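Local coordinates for protein 1-carboxybiuret hydrolase subunit AtzE (Pseudomonas sp., PDB 6C62) that hydrolyses 1-carboxybiuret to urea-1,3-dicarboxylate and ammonia, an amidase-family step in the bacterial breakdown of the herbicide atrazine, at residues A274-A279 and I368-P373; I296-A301 and L400-S405; T372-P377 and P395-L400; C409-A414 and G427-A432. All coordinates share one frame; numbering follows the deposited sequence. Where two conformers were deposited one is given.

Contact 1: residues A274-A279 and I368-P373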
loop_
_atom_site.group_PDB
_atom_site.type_symbol
_atom_site.label_atom_id
_atom_site.label_comp_id
_atom_site.label_asym_id
_atom_site.label_seq_id
_atom_site.Cartn_x
_atom_site.Cartn_y
_atom_site.Cartn_z
ATOM N N ALA A 274 -1.929 10.267 37.264
ATOM C CA ALA A 274 -3.009 10.854 38.086
ATOM C C ALA A 274 -4.151 11.357 37.227
ATOM O O ALA A 274 -5.305 11.271 37.593
ATOM C CB ALA A 274 -2.473 11.987 38.950
ATOM N N ALA A 275 -3.819 11.931 36.066
ATOM C CA ALA A 275 -4.846 12.334 35.155
ATOM C C ALA A 275 -5.679 11.114 34.683
ATOM O O ALA A 275 -6.903 11.164 34.634
ATOM C CB ALA A 275 -4.236 13.074 33.972
ATOM N N VAL A 276 -5.006 10.016 34.328
ATOM C CA VAL A 276 -5.742 8.840 33.861
ATOM C C VAL A 276 -6.642 8.309 34.991
ATOM O O VAL A 276 -7.824 7.988 34.775
ATOM C CB VAL A 276 -4.790 7.743 33.338
ATOM C CG1 VAL A 276 -5.497 6.361 33.225
ATOM C CG2 VAL A 276 -4.222 8.166 31.999
ATOM N N ASP A 277 -6.071 8.231 36.189
ATOM C CA ASP A 277 -6.816 7.746 37.382
ATOM C C ASP A 277 -8.076 8.525 37.640
ATOM O O ASP A 277 -9.132 7.924 37.839
ATOM C CB ASP A 277 -5.939 7.843 38.606
ATOM C CG ASP A 277 -4.880 6.741 38.634
ATOM O OD1 ASP A 277 -4.995 5.762 37.849
ATOM O OD2 ASP A 277 -3.921 6.853 39.444
ATOM N N VAL A 278 -8.005 9.854 37.595
ATOM C CA VAL A 278 -9.226 10.639 37.835
ATOM C C VAL A 278 -10.207 10.529 36.707
ATOM O O VAL A 278 -11.423 10.463 36.957
ATOM C CB VAL A 278 -8.974 12.140 38.155
ATOM C CG1 VAL A 278 -10.300 12.869 38.308
ATOM C CG2 VAL A 278 -8.153 12.245 39.434
ATOM N N ALA A 279 -9.718 10.486 35.469
ATOM C CA ALA A 279 -10.632 10.283 34.315
ATOM C C ALA A 279 -11.333 8.905 34.402
ATOM O O ALA A 279 -12.525 8.802 34.188
ATOM C CB ALA A 279 -9.891 10.448 32.994
ATOM N N ILE A 368 -8.698 4.213 27.869
ATOM C CA ILE A 368 -8.129 5.452 28.356
ATOM C C ILE A 368 -6.615 5.353 28.529
ATOM O O ILE A 368 -6.081 4.410 29.126
ATOM C CB ILE A 368 -8.695 5.785 29.746
ATOM C CG1 ILE A 368 -10.207 5.810 29.709
ATOM C CG2 ILE A 368 -8.180 7.151 30.197
ATOM C CD1 ILE A 368 -10.756 5.902 31.129
ATOM N N ALA A 369 -5.927 6.365 28.059
ATOM C CA ALA A 369 -4.495 6.504 28.256
ATOM C C ALA A 369 -4.112 7.953 28.423
ATOM O O ALA A 369 -4.886 8.834 28.088
ATOM C CB ALA A 369 -3.780 5.918 27.038
ATOM N N PRO A 370 -2.892 8.224 28.898
ATOM C CA PRO A 370 -2.474 9.613 28.904
ATOM C C PRO A 370 -2.084 10.031 27.506
ATOM O O PRO A 370 -1.748 9.190 26.670
ATOM C CB PRO A 370 -1.260 9.637 29.857
ATOM C CG PRO A 370 -1.033 8.206 30.318
ATOM C CD PRO A 370 -1.838 7.319 29.400
ATOM N N ALA A 371 -2.187 11.320 27.238
ATOM C CA ALA A 371 -1.785 11.880 25.950
ATOM C C ALA A 371 -0.294 12.121 25.801
ATOM O O ALA A 371 0.267 11.994 24.687
ATOM C CB ALA A 371 -2.538 13.176 25.699
ATOM N N THR A 372 0.365 12.543 26.871
ATOM C CA THR A 372 1.801 12.798 26.843
ATOM C C THR A 372 2.386 12.258 28.150
ATOM O O THR A 372 1.639 12.134 29.136
ATOM C CB THR A 372 2.107 14.319 26.730
ATOM O OG1 THR A 372 1.349 15.045 27.715
ATOM C CG2 THR A 372 1.786 14.827 25.380
ATOM N N PRO A 373 3.679 11.885 28.163
ATOM C CA PRO A 373 4.286 11.298 29.378
ATOM C C PRO A 373 4.431 12.294 30.522
ATOM O O PRO A 373 4.351 11.894 31.669
ATOM C CB PRO A 373 5.648 10.806 28.922
ATOM C CG PRO A 373 5.707 11.004 27.465
ATOM C CD PRO A 373 4.612 11.917 27.039
#
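Val-276 reaches from the helix onto the end of strand 366-370 and makes the largest share of this contact. Its two methyls divide the work. CG2 rests on the peptide between Ala-369 and Pro-370, 3.4 Å from Pro-370 N, and on the proline ring, where CG of Pro-370 lies 3.6 Å from Val-276 CG2. The other methyl, anti to the backbone N of Val-276 (chi1 164°), turns instead to Ile-368: Val-276 CG1 lies 4.1 Å from Ile-368 CG2, the two side chains passing one another head to tail. Ile-368 extends its other branch along the helix, with CD1 4.5 Å from the carbonyl carbon of Ala-279. No hydrogen bond crosses, and branched aliphatic groups and a proline ring suit such a dry boundary. The small Ala-279, one helical turn after Ala-275, touches Val-428 of the neighbouring strand, while Val-276 also touches Val-259 of strand 257-260. The axes of the short helical and strand segments approach to 7.7 Å and run nearly antiparallel, at 155°. This is helix-on-sheet packing of an alpha/beta fold, with helix 270-283 laid against the mixed central sheet of the amidase.

Contact 2: residues I296-A301 and L400-S405; sequences IGRAAA and LTQPVS
Arg-298 and Gln-402 supply the polar part of this contact. The arginine chain is extended from CG to NE, with CG anti to the backbone N (chi1 169°), which carries it across the glutamine side chain at a slant. Arg-298 NE gives a weak, bent hydrogen bond of 3.3 Å to Gln-402 OE1, with an N-H...O angle of 122°. The guanidinium and amide planes stand 76° apart, so the groups do not stack. A water makes a second, indirect link: it lies in plane at the guanidinium edge, accepts from Arg-298 NH2 at 3.1 Å and donates to Gln-402 OE1 at 2.9 Å.

The remaining contacts are apolar. Ala-301 CB meets the aliphatic part of the glutamine, 3.7 Å from Gln-402 CG, and Arg-298 CB touches the ring of Pro-403, with 4.2 Å to its CG. Gly-297, lacking a side chain, allows close backbone approach: its carbonyl carbon is 4.4 Å from Pro-403 CA, and the CA atoms of Arg-298 and Pro-403 are only 4.6 Å apart. Trp-263 packs on both Arg-298 and Pro-403, and another protein chain of the assembly packs an apolar side chain on Arg-298.

The Gln-402 side chain lies about 9 Å from that of Ser-174, the probable acyl-ester nucleophile. With one weak direct bond and one water bridge, the polar link would hold the amide oxygen mainly through solvent, while Gly-297 and Ala-301 permit the close approach of the backbones.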
loop_
_atom_site.group_PDB
_atom_site.type_symbol
_atom_site.label_atom_id
_atom_site.label_comp_id
_atom_site.label_asym_id
_atom_site.label_seq_id
_atom_site.Cartn_x
_atom_site.Cartn_y
_atom_site.Cartn_z
ATOM N N ILE A 296 5.860 -2.203 19.628
ATOM C CA ILE A 296 6.189 -2.582 18.242
ATOM C C ILE A 296 5.335 -1.737 17.304
ATOM O O ILE A 296 5.793 -1.375 16.212
ATOM C CB ILE A 296 5.897 -4.077 17.935
ATOM C CG1 ILE A 296 6.488 -5.014 18.986
ATOM C CG2 ILE A 296 6.366 -4.471 16.542
ATOM C CD1 ILE A 296 7.903 -4.832 19.280
ATOM N N GLY A 297 4.092 -1.433 17.704
ATOM C CA GLY A 297 3.222 -0.511 16.973
ATOM C C GLY A 297 3.901 0.855 16.815
ATOM O O GLY A 297 3.928 1.405 15.731
ATOM N N ARG A 298 4.497 1.370 17.893
ATOM C CA ARG A 298 5.256 2.584 17.812
ATOM C C ARG A 298 6.447 2.453 16.849
ATOM O O ARG A 298 6.713 3.379 16.036
ATOM C CB ARG A 298 5.748 3.055 19.179
ATOM C CG ARG A 298 6.793 4.215 19.046
ATOM C CD ARG A 298 7.047 4.929 20.304
ATOM N NE ARG A 298 7.982 6.009 20.056
ATOM C CZ ARG A 298 9.319 5.901 20.068
ATOM N NH1 ARG A 298 9.944 4.755 20.351
ATOM N NH2 ARG A 298 10.029 6.970 19.801
ATOM N N ALA A 299 7.161 1.330 16.956
ATOM C CA ALA A 299 8.322 1.095 16.171
ATOM C C ALA A 299 7.996 1.114 14.657
ATOM O O ALA A 299 8.685 1.770 13.882
ATOM C CB ALA A 299 9.003 -0.201 16.588
ATOM N N ALA A 300 6.949 0.411 14.282
ATOM C CA ALA A 300 6.519 0.352 12.908
ATOM C C ALA A 300 6.049 1.706 12.390
ATOM O O ALA A 300 6.409 2.077 11.259
ATOM C CB ALA A 300 5.406 -0.654 12.760
ATOM N N ALA A 301 5.284 2.457 13.208
ATOM C CA ALA A 301 4.893 3.795 12.849
ATOM C C ALA A 301 6.118 4.693 12.592
ATOM O O ALA A 301 6.166 5.474 11.645
ATOM C CB ALA A 301 4.034 4.414 13.880
ATOM N N LEU A 400 3.152 7.854 23.854
ATOM C CA LEU A 400 1.824 7.354 24.163
ATOM C C LEU A 400 0.800 7.532 23.017
ATOM O O LEU A 400 -0.217 6.843 22.972
ATOM C CB LEU A 400 1.291 8.041 25.394
ATOM C CG LEU A 400 2.209 7.883 26.624
ATOM C CD1 LEU A 400 1.750 8.746 27.797
ATOM C CD2 LEU A 400 2.286 6.414 27.018
ATOM N N THR A 401 1.082 8.442 22.099
ATOM C CA THR A 401 0.181 8.730 20.979
ATOM C C THR A 401 0.459 7.816 19.775
ATOM O O THR A 401 -0.469 7.391 19.065
ATOM C CB THR A 401 0.284 10.205 20.534
ATOM O OG1 THR A 401 1.653 10.590 20.385
ATOM C CG2 THR A 401 -0.318 11.077 21.538
ATOM N N GLN A 402 1.731 7.554 19.536
ATOM C CA GLN A 402 2.195 6.917 18.316
ATOM C C GLN A 402 1.625 5.504 18.042
ATOM O O GLN A 402 1.264 5.218 16.917
ATOM C CB GLN A 402 3.739 6.949 18.255
ATOM C CG GLN A 402 4.299 6.602 16.883
ATOM C CD GLN A 402 5.685 7.161 16.602
ATOM O OE1 GLN A 402 6.411 7.491 17.531
ATOM N NE2 GLN A 402 6.025 7.379 15.330
ATOM N N PRO A 403 1.472 4.663 19.065
ATOM C CA PRO A 403 0.862 3.319 18.793
ATOM C C PRO A 403 -0.603 3.401 18.338
ATOM O O PRO A 403 -1.059 2.553 17.581
ATOM C CB PRO A 403 0.923 2.627 20.168
ATOM C CG PRO A 403 1.986 3.381 20.971
ATOM C CD PRO A 403 1.910 4.793 20.467
ATOM N N VAL A 404 -1.320 4.415 18.763
ATOM C CA VAL A 404 -2.769 4.492 18.553
ATOM C C VAL A 404 -3.156 5.018 17.163
ATOM O O VAL A 404 -4.018 4.440 16.471
ATOM C CB VAL A 404 -3.415 5.382 19.653
ATOM C CG1 VAL A 404 -4.913 5.477 19.430
ATOM C CG2 VAL A 404 -3.065 4.848 21.054
ATOM N N SER A 405 -2.495 6.071 16.714
ATOM C CA SER A 405 -2.676 6.560 15.356
ATOM C C SER A 405 -2.233 5.554 14.272
ATOM O O SER A 405 -2.724 5.595 13.174
ATOM C CB SER A 405 -1.985 7.931 15.186
ATOM O OG SER A 405 -0.779 7.915 15.862
HETATM O O HOH W 1 8.175 9.272 19.012
#

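Contact 3: residues T372-P377 and P395-L400; sequences TPISAP and PAMGLL
This is an apolar contact between two largely irregular pieces of chain: the loop that leaves strand 366-370, and segment 395-400, which carries a type I beta turn from Ala-396 to Leu-399. Pro-373 faces the turn directly. Its CG lies beyond the carbonyl oxygen of Ala-396, with Pro-373 CG 3.5 Å from Ala-396 O, and touches CD1 of Leu-399 more loosely. Leu-400 CD1 lies over the peptide that joins Thr-372 to Pro-373, 3.6 Å from Thr-372 C. A proline fits here because it offers a compact hydrocarbon ring and has no N-H to satisfy.

Met-397 buries the largest area of any residue here. Its CA-CB bond leads away from the loop, but the chain bends back at chi2 (-55°) and chi3 (102°), bringing its end round to the loop. The methyl CE meets Ile-374 CG1 at 3.8 Å, the two side chains crossing at about a right angle, and Met-397 SD comes up to Pro-377 CD at 4.2 Å. A flexible thioether can follow such an uneven surface.

A hydrogen bond of 3.0 Å within the loop links Thr-372 OG1 to Ile-374 O, approaching from above the carbonyl plane. The same OG1 is also bonded to Ser-180 OG, while Thr-372 CG2 lies 3.8 Å from Met-397 O.

Ile-384 of the small two-stranded sheet lies against both Ile-374 and Met-397. The Met-397 side chain is about 9 Å from that of the probable nucleophile Ser-174, which places this type I beta turn, packed on a proline-containing loop, close to the probable active site of the amidase fold.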
loop_
_atom_site.group_PDB
_atom_site.type_symbol
_atom_site.label_atom_id
_atom_site.label_comp_id
_atom_site.label_asym_id
_atom_site.label_seq_id
_atom_site.Cartn_x
_atom_site.Cartn_y
_atom_site.Cartn_z
ATOM N N THR A 372 0.365 12.543 26.871
ATOM C CA THR A 372 1.801 12.798 26.843
ATOM C C THR A 372 2.386 12.258 28.150
ATOM O O THR A 372 1.639 12.134 29.136
ATOM C CB THR A 372 2.107 14.319 26.730
ATOM O OG1 THR A 372 1.349 15.045 27.715
ATOM C CG2 THR A 372 1.786 14.827 25.380
ATOM N N PRO A 373 3.679 11.885 28.163
ATOM C CA PRO A 373 4.286 11.298 29.378
ATOM C C PRO A 373 4.431 12.294 30.522
ATOM O O PRO A 373 4.351 11.894 31.669
ATOM C CB PRO A 373 5.648 10.806 28.922
ATOM C CG PRO A 373 5.707 11.004 27.465
ATOM C CD PRO A 373 4.612 11.917 27.039
ATOM N N ILE A 374 4.603 13.571 30.185
ATOM C CA ILE A 374 4.730 14.664 31.106
ATOM C C ILE A 374 4.025 15.928 30.522
ATOM O O ILE A 374 3.667 15.965 29.329
ATOM C CB ILE A 374 6.233 15.033 31.305
ATOM C CG1 ILE A 374 6.917 15.337 29.960
ATOM C CG2 ILE A 374 7.033 13.904 31.948
ATOM C CD1 ILE A 374 8.205 16.101 30.078
ATOM N N SER A 375 3.878 16.953 31.352
ATOM C CA SER A 375 3.415 18.271 30.905
ATOM C C SER A 375 4.531 19.044 30.204
ATOM O O SER A 375 5.677 18.583 30.169
ATOM C CB SER A 375 2.894 19.066 32.101
ATOM O OG SER A 375 1.675 18.493 32.505
ATOM N N ALA A 376 4.219 20.232 29.682
ATOM C CA ALA A 376 5.107 20.927 28.798
ATOM C C ALA A 376 6.500 21.204 29.399
ATOM O O ALA A 376 6.586 21.833 30.439
ATOM C CB ALA A 376 4.480 22.219 28.332
ATOM N N PRO A 377 7.577 20.709 28.750
ATOM C CA PRO A 377 8.902 21.069 29.192
ATOM C C PRO A 377 9.311 22.470 28.720
ATOM O O PRO A 377 8.576 23.107 27.894
ATOM C CB PRO A 377 9.760 19.988 28.575
ATOM C CG PRO A 377 9.050 19.590 27.353
ATOM C CD PRO A 377 7.612 19.607 27.765
ATOM N N PRO A 395 11.317 13.410 20.187
ATOM C CA PRO A 395 10.527 12.166 19.926
ATOM C C PRO A 395 9.683 11.676 21.096
ATOM O O PRO A 395 8.608 11.112 20.915
ATOM C CB PRO A 395 11.594 11.146 19.627
ATOM C CG PRO A 395 12.739 11.975 19.113
ATOM C CD PRO A 395 12.756 13.206 19.944
ATOM N N ALA A 396 10.187 11.865 22.305
ATOM C CA ALA A 396 9.520 11.306 23.497
ATOM C C ALA A 396 8.116 11.805 23.754
ATOM O O ALA A 396 7.338 11.065 24.387
ATOM C CB ALA A 396 10.333 11.564 24.735
ATOM N N MET A 397 7.809 13.055 23.363
ATOM C CA MET A 397 6.471 13.621 23.582
ATOM C C MET A 397 5.366 12.723 22.965
ATOM O O MET A 397 4.225 12.758 23.403
ATOM C CB MET A 397 6.376 15.048 23.015
ATOM C CG MET A 397 7.074 16.162 23.826
ATOM S SD MET A 397 6.516 16.226 25.555
ATOM C CE MET A 397 7.911 15.404 26.247
ATOM N N GLY A 398 5.707 11.939 21.927
ATOM C CA GLY A 398 4.700 11.059 21.262
ATOM C C GLY A 398 4.701 9.593 21.637
ATOM O O GLY A 398 4.073 8.764 20.977
ATOM N N LEU A 399 5.421 9.241 22.688
ATOM C CA LEU A 399 5.490 7.834 23.119
ATOM C C LEU A 399 4.108 7.133 23.290
ATOM O O LEU A 399 3.960 5.947 22.989
ATOM C CB LEU A 399 6.274 7.757 24.467
ATOM C CG LEU A 399 7.809 7.830 24.401
ATOM C CD1 LEU A 399 8.393 7.995 25.799
ATOM C CD2 LEU A 399 8.452 6.628 23.739
ATOM N N LEU A 400 3.152 7.854 23.854
ATOM C CA LEU A 400 1.824 7.354 24.163
ATOM C C LEU A 400 0.800 7.532 23.017
ATOM O O LEU A 400 -0.217 6.843 22.972
ATOM C CB LEU A 400 1.291 8.041 25.394
ATOM C CG LEU A 400 2.209 7.883 26.624
ATOM C CD1 LEU A 400 1.750 8.746 27.797
ATOM C CD2 LEU A 400 2.286 6.414 27.018
#

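Contact 4: residues C409-A414 and G427-A432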
loop_
_atom_site.group_PDB
_atom_site.type_symbol
_atom_site.label_atom_id
_atom_site.label_comp_id
_atom_site.label_asym_id
_atom_site.label_seq_id
_atom_site.Cartn_x
_atom_site.Cartn_y
_atom_site.Cartn_z
ATOM N N CYS A 409 -7.292 4.521 15.035
ATOM C CA CYS A 409 -8.454 4.609 15.908
ATOM C C CYS A 409 -8.748 6.068 16.249
ATOM O O CYS A 409 -7.823 6.826 16.492
ATOM C CB CYS A 409 -8.173 3.875 17.227
ATOM S SG CYS A 409 -7.945 2.116 17.096
ATOM N N PRO A 410 -10.006 6.459 16.334
ATOM C CA PRO A 410 -10.286 7.828 16.721
ATOM C C PRO A 410 -10.000 8.102 18.206
ATOM O O PRO A 410 -10.099 7.197 19.040
ATOM C CB PRO A 410 -11.790 7.989 16.402
ATOM C CG PRO A 410 -12.344 6.619 16.595
ATOM C CD PRO A 410 -11.227 5.692 16.102
ATOM N N VAL A 411 -9.635 9.359 18.523
ATOM C CA VAL A 411 -9.218 9.762 19.875
ATOM C C VAL A 411 -9.687 11.147 20.158
ATOM O O VAL A 411 -9.503 12.005 19.316
ATOM C CB VAL A 411 -7.667 9.785 20.042
ATOM C CG1 VAL A 411 -7.254 10.266 21.440
ATOM C CG2 VAL A 411 -7.058 8.448 19.745
ATOM N N VAL A 412 -10.319 11.355 21.318
ATOM C CA VAL A 412 -10.526 12.724 21.875
ATOM C C VAL A 412 -9.476 12.892 22.953
ATOM O O VAL A 412 -9.288 12.014 23.835
ATOM C CB VAL A 412 -11.901 12.904 22.462
ATOM C CG1 VAL A 412 -12.023 14.153 23.339
ATOM C CG2 VAL A 412 -12.915 13.006 21.374
ATOM N N ALA A 413 -8.789 14.012 22.865
ATOM C CA ALA A 413 -7.828 14.440 23.871
ATOM C C ALA A 413 -8.506 15.478 24.789
ATOM O O ALA A 413 -8.899 16.551 24.360
ATOM C CB ALA A 413 -6.581 15.012 23.258
ATOM N N ALA A 414 -8.765 15.052 26.007
ATOM C CA ALA A 414 -9.500 15.836 26.992
ATOM C C ALA A 414 -8.512 16.510 27.974
ATOM O O ALA A 414 -7.666 15.828 28.559
ATOM C CB ALA A 414 -10.440 14.932 27.768
ATOM N N GLY A 427 -3.203 16.022 29.080
ATOM C CA GLY A 427 -4.383 15.502 28.448
ATOM C C GLY A 427 -4.570 14.014 28.665
ATOM O O GLY A 427 -3.592 13.277 28.949
ATOM N N VAL A 428 -5.825 13.578 28.500
ATOM C CA VAL A 428 -6.148 12.169 28.480
ATOM C C VAL A 428 -6.697 11.784 27.108
ATOM O O VAL A 428 -7.588 12.466 26.577
ATOM C CB VAL A 428 -7.167 11.848 29.614
ATOM C CG1 VAL A 428 -8.521 12.436 29.345
ATOM C CG2 VAL A 428 -7.352 10.366 29.753
ATOM N N GLN A 429 -6.208 10.664 26.563
ATOM C CA GLN A 429 -6.752 10.086 25.323
ATOM C C GLN A 429 -7.963 9.201 25.660
ATOM O O GLN A 429 -7.861 8.279 26.494
ATOM C CB GLN A 429 -5.714 9.208 24.620
ATOM C CG GLN A 429 -4.442 9.910 24.183
ATOM C CD GLN A 429 -3.545 9.017 23.340
ATOM O OE1 GLN A 429 -3.736 8.927 22.117
ATOM N NE2 GLN A 429 -2.530 8.383 23.961
ATOM N N LEU A 430 -9.080 9.480 25.003
ATOM C CA LEU A 430 -10.265 8.623 25.020
ATOM C C LEU A 430 -10.344 7.978 23.636
ATOM O O LEU A 430 -10.610 8.651 22.626
ATOM C CB LEU A 430 -11.486 9.470 25.317
ATOM C CG LEU A 430 -11.398 10.354 26.590
ATOM C CD1 LEU A 430 -12.535 11.326 26.636
ATOM C CD2 LEU A 430 -11.378 9.508 27.817
ATOM N N ILE A 431 -10.026 6.689 23.573
ATOM C CA ILE A 431 -9.737 5.975 22.322
ATOM C C ILE A 431 -10.898 5.045 22.086
ATOM O O ILE A 431 -11.300 4.309 22.997
ATOM C CB ILE A 431 -8.461 5.127 22.414
ATOM C CG1 ILE A 431 -7.298 5.949 22.952
ATOM C CG2 ILE A 431 -8.071 4.525 21.086
ATOM C CD1 ILE A 431 -6.154 5.169 23.534
ATOM N N ALA A 432 -11.416 5.040 20.873
ATOM C CA ALA A 432 -12.457 4.095 20.471
ATOM C C ALA A 432 -12.065 3.362 19.202
ATOM O O ALA A 432 -11.043 3.666 18.565
ATOM C CB ALA A 432 -13.776 4.849 20.276
#
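Val-412 and Leu-430 form the central hydrogen-bonded pair of this antiparallel ladder. Leu-430 N gives a straight bond of 2.8 Å to Val-412 O, and Val-412 N returns one of 3.0 Å to Leu-430 O. Ala-414 and Val-428 repeat the pattern, with Ala-414 N to Val-428 O and Val-428 N to Ala-414 O both at 2.9 Å. Ala-432 N also bonds to Pro-410 O at 3.1 Å, a place where proline can serve as acceptor although it has no N-H to donate. Between these pairs, CA-H...O contacts close the non-hydrogen-bonded positions.

The side chains sort onto two faces. On one, Val-411 lies beside Ile-431, both pointing the same way, and its CG1 touches Gln-429 CB at 3.7 Å. Gln-429 stretches beyond CG across this valine, and its amide is taken up outside the hairpin: NE2 donates to Pro-370 O and Leu-400 O, while OE1 accepts from Arg-176. On the other face Ala-414 CB meets Val-428 CG1 at 3.5 Å in one of the valine's two conformers. Next to Pro-410, Cys-409 CB packs on Ile-431 CG2 at 3.9 Å.

Strand 185-188 flanks this hairpin along strand 411-416, through backbone bonds to Val-411 and Ala-413, and strand 366-370 flanks it along strand 426-432. Helix 437-449 packs on the Val-412 face through Cys-440 and Leu-441.

How the contacts relate
All four contacts are buried, but they differ in chemistry. Contact 4 is a backbone-bonded hairpin within the main sheet; contact 1 lays a helix on the next strand over, 366-370, through aliphatic groups alone. Contacts 1 and 3 share Thr-372 and Pro-373, where that strand gives way to a loop, and contacts 2 and 3 share Leu-400. Contact 2 combines a weak polar link and a water with small-residue packing, and another protein chain of the assembly reaches it, unlike the others. The polar end of Gln-429, in contact 4, bridges the sheet to the loops of the other three contacts.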